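Platelet aggregation factor Sm-hPAF (Streptococcus mitis, PDB 4GWI) binds fucosylated Lewis glycans through this F-type lectin domain of lectinolysin, a toxin that probably forms pores in cholesterol-containing host membranes. Local coordinates at residues 61-75 with 135-147. The protein carries 2 engineered substitutions. Sequence-based numbering, arbitrary orientation.
Sequences LGKTENVGKVKLYNR and PLSLAEVEVFRSA. With CA (calcium ion), chain F; FUC (alpha-L-fucopyranose), chain B.
The antiparallel pairing of strands 64-74 and 138-145 in this F-type lectin β-sandwich leads from a salt bridge at one end to the calcium site and the fucose pocket at the other. A classic β bulge sits near each end: F144 O accepts from both G68 N and K69 N, and Y73 O takes A139 N and, weakly, E140 N. Beside the second bulge, A139 O and E140 OE1 (2.4 Å) bind the calcium ion; R31, D34, N36 and S45 complete the site, and G35 holds E140 OE2. R75, fully extended, delivers NH1 to fucose O4 and NH2 to O5 (2.8 Å), while NE forms a salt bridge with D77. A water joins R75 NH1 to S137 OG, which T47 also holds. On the Y73 face, the phenol OH meets E142 OE1 at 2.8 Å, above the carboxylate plane, and the F144 ring lies alongside the aliphatic chain of K69. At the far end R145 presents NE and NH1 to E65 OE2 (2.8 Å from NE) and OE1; OE2 lies in the guanidinium plane, but the carboxylate is turned 56° from it. S146 OG donates to N66 OD1 (2.7 Å). Behind the pair, V70, L72, V141 and V143 pack against strands 124-129 and 56-61, while strands 112-117 and 120-122 pair with 64-74.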
loop_
_atom_site.group_PDB
_atom_site.type_symbol
_atom_site.label_atom_id
_atom_site.label_comp_id
_atom_site.label_asym_id
_atom_site.label_seq_id
_atom_site.Cartn_x
_atom_site.Cartn_y
_atom_site.Cartn_z
ATOM N N LEU A 61 -8.814 -7.679 -1.699
ATOM C CA LEU A 61 -8.490 -9.004 -1.101
ATOM C C LEU A 61 -9.417 -10.096 -1.609
ATOM O O LEU A 61 -9.135 -11.300 -1.292
ATOM C CB LEU A 61 -8.529 -8.938 0.426
ATOM C CG LEU A 61 -7.610 -7.899 1.067
ATOM C CD1 LEU A 61 -7.796 -7.810 2.556
ATOM C CD2 LEU A 61 -6.108 -8.198 0.756
ATOM N N GLY A 62 -10.519 -9.701 -2.253
ATOM C CA GLY A 62 -11.415 -10.617 -2.931
ATOM C C GLY A 62 -12.552 -11.147 -2.067
ATOM O O GLY A 62 -13.518 -11.705 -2.623
ATOM N N LYS A 63 -12.446 -10.923 -0.767
ATOM C CA LYS A 63 -13.451 -11.298 0.231
ATOM C C LYS A 63 -13.155 -10.457 1.428
ATOM O O LYS A 63 -12.081 -9.849 1.493
ATOM C CB LYS A 63 -13.400 -12.814 0.548
ATOM C CG LYS A 63 -12.081 -13.354 1.034
ATOM C CD LYS A 63 -12.041 -14.905 1.247
ATOM C CE LYS A 63 -13.111 -15.460 2.228
ATOM N NZ LYS A 63 -13.486 -14.682 3.473
ATOM N N THR A 64 -14.073 -10.362 2.398
ATOM C CA THR A 64 -13.786 -9.646 3.626
ATOM C C THR A 64 -12.928 -10.474 4.567
ATOM O O THR A 64 -13.250 -11.665 4.861
ATOM C CB THR A 64 -15.131 -9.237 4.316
ATOM O OG1 THR A 64 -15.818 -8.414 3.377
ATOM C CG2 THR A 64 -14.886 -8.466 5.600
ATOM N N GLU A 65 -11.825 -9.905 5.027
ATOM C CA GLU A 65 -10.932 -10.609 5.900
ATOM C C GLU A 65 -10.763 -9.796 7.190
ATOM O O GLU A 65 -10.859 -8.560 7.176
ATOM C CB GLU A 65 -9.545 -10.658 5.208
ATOM C CG GLU A 65 -9.577 -11.434 3.913
ATOM C CD GLU A 65 -9.489 -12.920 4.123
ATOM O OE1 GLU A 65 -9.334 -13.624 3.080
ATOM O OE2 GLU A 65 -9.544 -13.390 5.294
ATOM N N ASN A 66 -10.329 -10.461 8.263
ATOM C CA ASN A 66 -10.041 -9.752 9.474
ATOM C C ASN A 66 -8.571 -9.335 9.501
ATOM O O ASN A 66 -7.679 -10.187 9.681
ATOM C CB ASN A 66 -10.384 -10.616 10.686
ATOM C CG ASN A 66 -10.482 -9.800 11.934
ATOM O OD1 ASN A 66 -9.482 -9.476 12.516
ATOM N ND2 ASN A 66 -11.692 -9.261 12.260
ATOM N N VAL A 67 -8.372 -8.049 9.210
ATOM C CA VAL A 67 -6.994 -7.529 8.927
ATOM C C VAL A 67 -6.393 -7.064 10.192
ATOM O O VAL A 67 -6.986 -6.239 10.991
ATOM C CB VAL A 67 -7.105 -6.376 7.920
ATOM C CG1 VAL A 67 -5.695 -5.713 7.719
ATOM C CG2 VAL A 67 -7.651 -6.900 6.557
ATOM N N GLY A 68 -5.162 -7.516 10.447
ATOM C CA GLY A 68 -4.435 -7.066 11.566
ATOM C C GLY A 68 -3.161 -6.234 11.306
ATOM O O GLY A 68 -2.709 -5.486 12.202
ATOM N N LYS A 69 -2.609 -6.432 10.086
ATOM C CA LYS A 69 -1.341 -5.705 9.786
ATOM C C LYS A 69 -1.259 -5.440 8.303
ATOM O O LYS A 69 -1.603 -6.326 7.486
ATOM C CB LYS A 69 -0.083 -6.508 10.258
ATOM C CG LYS A 69 1.259 -5.769 10.019
ATOM C CD LYS A 69 2.350 -6.798 10.454
ATOM C CE LYS A 69 3.759 -6.336 10.357
ATOM N NZ LYS A 69 4.552 -7.524 10.865
ATOM N N VAL A 70 -0.832 -4.239 7.996
ATOM C CA VAL A 70 -0.520 -3.898 6.564
ATOM C C VAL A 70 0.924 -3.369 6.598
ATOM O O VAL A 70 1.275 -2.536 7.391
ATOM C CB VAL A 70 -1.434 -2.771 6.051
ATOM C CG1 VAL A 70 -0.999 -2.310 4.602
ATOM C CG2 VAL A 70 -2.899 -3.316 6.007
ATOM N N LYS A 71 1.791 -3.948 5.705
ATOM C CA LYS A 71 3.210 -3.524 5.706
ATOM C C LYS A 71 3.491 -2.881 4.330
ATOM O O LYS A 71 3.162 -3.496 3.334
ATOM C CB LYS A 71 4.111 -4.767 5.857
ATOM C CG LYS A 71 5.519 -4.350 6.160
ATOM C CD LYS A 71 6.261 -5.580 6.795
ATOM C CE LYS A 71 7.734 -5.154 6.890
ATOM N NZ LYS A 71 8.469 -6.434 7.213
ATOM N N LEU A 72 4.000 -1.671 4.359
ATOM C CA LEU A 72 4.277 -0.944 3.100
ATOM C C LEU A 72 5.843 -1.023 2.970
ATOM O O LEU A 72 6.576 -0.718 3.895
ATOM C CB LEU A 72 3.945 0.542 3.210
ATOM C CG LEU A 72 2.462 0.848 3.530
ATOM C CD1 LEU A 72 2.281 2.337 3.259
ATOM C CD2 LEU A 72 1.393 0.040 2.797
ATOM N N TYR A 73 6.257 -1.215 1.734
ATOM C CA TYR A 73 7.712 -1.142 1.404
ATOM C C TYR A 73 7.884 -0.059 0.405
ATOM O O TYR A 73 7.245 -0.074 -0.669
ATOM C CB TYR A 73 8.172 -2.464 0.800
ATOM C CG TYR A 73 8.087 -3.658 1.727
ATOM C CD1 TYR A 73 9.266 -4.167 2.270
ATOM C CD2 TYR A 73 6.853 -4.265 2.058
ATOM C CE1 TYR A 73 9.198 -5.269 3.098
ATOM C CE2 TYR A 73 6.790 -5.367 2.917
ATOM C CZ TYR A 73 7.988 -5.838 3.417
ATOM O OH TYR A 73 7.963 -6.965 4.195
ATOM N N ASN A 74 8.697 0.937 0.749
ATOM C CA ASN A 74 8.862 2.131 -0.065
ATOM C C ASN A 74 9.791 1.917 -1.255
ATOM O O ASN A 74 10.588 0.987 -1.227
ATOM C CB ASN A 74 9.414 3.287 0.832
ATOM C CG ASN A 74 9.128 4.650 0.267
ATOM O OD1 ASN A 74 8.533 4.834 -0.799
ATOM N ND2 ASN A 74 9.651 5.672 0.986
ATOM N N ARG A 75 9.682 2.796 -2.261
ATOM C CA ARG A 75 10.754 2.859 -3.285
ATOM C C ARG A 75 12.055 3.285 -2.618
ATOM O O ARG A 75 12.039 4.135 -1.728
ATOM C CB ARG A 75 10.306 3.865 -4.308
ATOM C CG ARG A 75 11.325 3.936 -5.451
ATOM C CD ARG A 75 10.844 4.935 -6.495
ATOM N NE ARG A 75 11.891 5.059 -7.549
ATOM C CZ ARG A 75 11.802 5.861 -8.623
ATOM N NH1 ARG A 75 10.700 6.619 -8.881
ATOM N NH2 ARG A 75 12.861 5.852 -9.485
ATOM N N PRO A 135 3.664 11.642 -7.275
ATOM C CA PRO A 135 3.283 10.249 -7.701
ATOM C C PRO A 135 3.424 9.316 -6.521
ATOM O O PRO A 135 4.243 9.520 -5.637
ATOM C CB PRO A 135 4.338 9.858 -8.763
ATOM C CG PRO A 135 5.530 10.740 -8.461
ATOM C CD PRO A 135 5.088 11.924 -7.597
ATOM N N LEU A 136 2.560 8.283 -6.532
ATOM C CA LEU A 136 2.645 7.222 -5.490
ATOM C C LEU A 136 3.414 6.029 -6.141
ATOM O O LEU A 136 2.995 5.489 -7.156
ATOM C CB LEU A 136 1.223 6.841 -5.046
ATOM C CG LEU A 136 1.171 5.613 -4.081
ATOM C CD1 LEU A 136 1.961 5.887 -2.792
ATOM C CD2 LEU A 136 -0.359 5.377 -3.824
ATOM N N SER A 137 4.469 5.633 -5.418
ATOM C CA SER A 137 5.278 4.438 -5.769
ATOM C C SER A 137 5.439 3.539 -4.564
ATOM O O SER A 137 5.962 3.996 -3.563
ATOM C CB SER A 137 6.677 4.861 -6.275
ATOM O OG SER A 137 6.549 5.495 -7.572
ATOM N N LEU A 138 5.047 2.287 -4.712
ATOM C CA LEU A 138 5.226 1.331 -3.611
ATOM C C LEU A 138 5.975 0.111 -4.153
ATOM O O LEU A 138 5.625 -0.413 -5.263
ATOM C CB LEU A 138 3.814 0.854 -3.153
ATOM C CG LEU A 138 3.053 2.006 -2.528
ATOM C CD1 LEU A 138 1.528 1.653 -2.584
ATOM C CD2 LEU A 138 3.475 2.145 -1.064
ATOM N N ALA A 139 7.010 -0.342 -3.406
ATOM C CA ALA A 139 7.623 -1.569 -3.898
ATOM C C ALA A 139 6.802 -2.814 -3.580
ATOM O O ALA A 139 6.830 -3.786 -4.248
ATOM C CB ALA A 139 8.985 -1.686 -3.143
ATOM N N GLU A 140 6.038 -2.759 -2.467
ATOM C CA GLU A 140 5.181 -3.929 -2.110
ATOM C C GLU A 140 4.252 -3.453 -0.979
ATOM O O GLU A 140 4.624 -2.591 -0.180
ATOM C CB GLU A 140 6.101 -5.081 -1.544
ATOM C CG GLU A 140 5.331 -6.427 -1.548
ATOM C CD GLU A 140 5.188 -7.121 -2.914
ATOM O OE1 GLU A 140 5.550 -6.613 -3.997
ATOM O OE2 GLU A 140 4.570 -8.218 -2.922
ATOM N N VAL A 141 3.037 -4.047 -1.012
ATOM C CA VAL A 141 2.148 -3.908 0.176
ATOM C C VAL A 141 1.755 -5.340 0.545
ATOM O O VAL A 141 1.285 -6.140 -0.308
ATOM C CB VAL A 141 0.874 -3.145 -0.283
ATOM C CG1 VAL A 141 -0.118 -3.125 0.902
ATOM C CG2 VAL A 141 1.219 -1.694 -0.643
ATOM N N GLU A 142 2.020 -5.658 1.798
ATOM C CA GLU A 142 1.684 -7.032 2.301
ATOM C C GLU A 142 0.601 -6.879 3.361
ATOM O O GLU A 142 0.568 -5.850 4.082
ATOM C CB GLU A 142 2.930 -7.661 2.980
ATOM C CG GLU A 142 4.014 -7.913 1.900
ATOM C CD GLU A 142 5.293 -8.435 2.555
ATOM O OE1 GLU A 142 5.522 -8.318 3.789
ATOM O OE2 GLU A 142 6.127 -8.961 1.731
ATOM N N VAL A 143 -0.306 -7.846 3.390
ATOM C CA VAL A 143 -1.470 -7.694 4.357
ATOM C C VAL A 143 -1.609 -9.028 5.108
ATOM O O VAL A 143 -1.501 -10.099 4.480
ATOM C CB VAL A 143 -2.746 -7.476 3.550
ATOM C CG1 VAL A 143 -3.983 -7.424 4.511
ATOM C CG2 VAL A 143 -2.647 -6.152 2.734
ATOM N N PHE A 144 -1.829 -8.945 6.430
ATOM C CA PHE A 144 -1.858 -10.173 7.257
ATOM C C PHE A 144 -3.123 -10.199 8.103
ATOM O O PHE A 144 -3.496 -9.121 8.609
ATOM C CB PHE A 144 -0.668 -10.183 8.168
ATOM C CG PHE A 144 0.655 -10.111 7.383
ATOM C CD1 PHE A 144 1.250 -11.290 6.839
ATOM C CD2 PHE A 144 1.236 -8.854 7.139
ATOM C CE1 PHE A 144 2.453 -11.152 6.080
ATOM C CE2 PHE A 144 2.463 -8.724 6.404
ATOM C CZ PHE A 144 2.995 -9.884 5.845
ATOM N N ARG A 145 -3.725 -11.393 8.209
ATOM C CA ARG A 145 -4.901 -11.484 9.103
ATOM C C ARG A 145 -4.530 -11.429 10.569
ATOM O O ARG A 145 -3.473 -11.831 10.988
ATOM C CB ARG A 145 -5.598 -12.784 8.865
ATOM C CG ARG A 145 -6.095 -13.025 7.491
ATOM C CD ARG A 145 -6.755 -14.445 7.424
ATOM N NE ARG A 145 -7.250 -14.751 6.106
ATOM C CZ ARG A 145 -6.691 -15.593 5.230
ATOM N NH1 ARG A 145 -7.243 -15.750 3.995
ATOM N NH2 ARG A 145 -5.534 -16.245 5.523
ATOM N N SER A 146 -5.440 -10.924 11.387
ATOM C CA SER A 146 -5.347 -11.078 12.865
ATOM C C SER A 146 -5.316 -12.548 13.218
ATOM O O SER A 146 -5.924 -13.349 12.581
ATOM C CB SER A 146 -6.680 -10.568 13.491
ATOM O OG SER A 146 -6.830 -9.249 13.168
ATOM N N ALA A 147 -4.520 -12.860 14.233
ATOM C CA ALA A 147 -4.398 -14.292 14.637
ATOM C C ALA A 147 -5.568 -14.807 15.487
ATOM O O ALA A 147 -6.386 -13.990 15.938
ATOM C CB ALA A 147 -3.098 -14.480 15.363
HETATM CA CA CA F . 6.925 -5.597 -5.725
HETATM C C1 FUC B . 13.471 8.786 -11.344
HETATM C C2 FUC B . 12.586 9.927 -10.881
HETATM C C3 FUC B . 11.515 10.224 -11.885
HETATM C C4 FUC B . 10.695 8.967 -12.082
HETATM C C5 FUC B . 11.650 7.885 -12.538
HETATM C C6 FUC B . 10.941 6.578 -12.805
HETATM O O2 FUC B . 13.389 11.080 -10.688
HETATM O O3 FUC B . 10.732 11.242 -11.408
HETATM O O4 FUC B . 10.072 8.645 -10.867
HETATM O O5 FUC B . 12.661 7.670 -11.597
HETATM O O HOH W 1 7.375 6.206 -2.868
HETATM O O HOH W 2 8.489 7.480 -7.270
#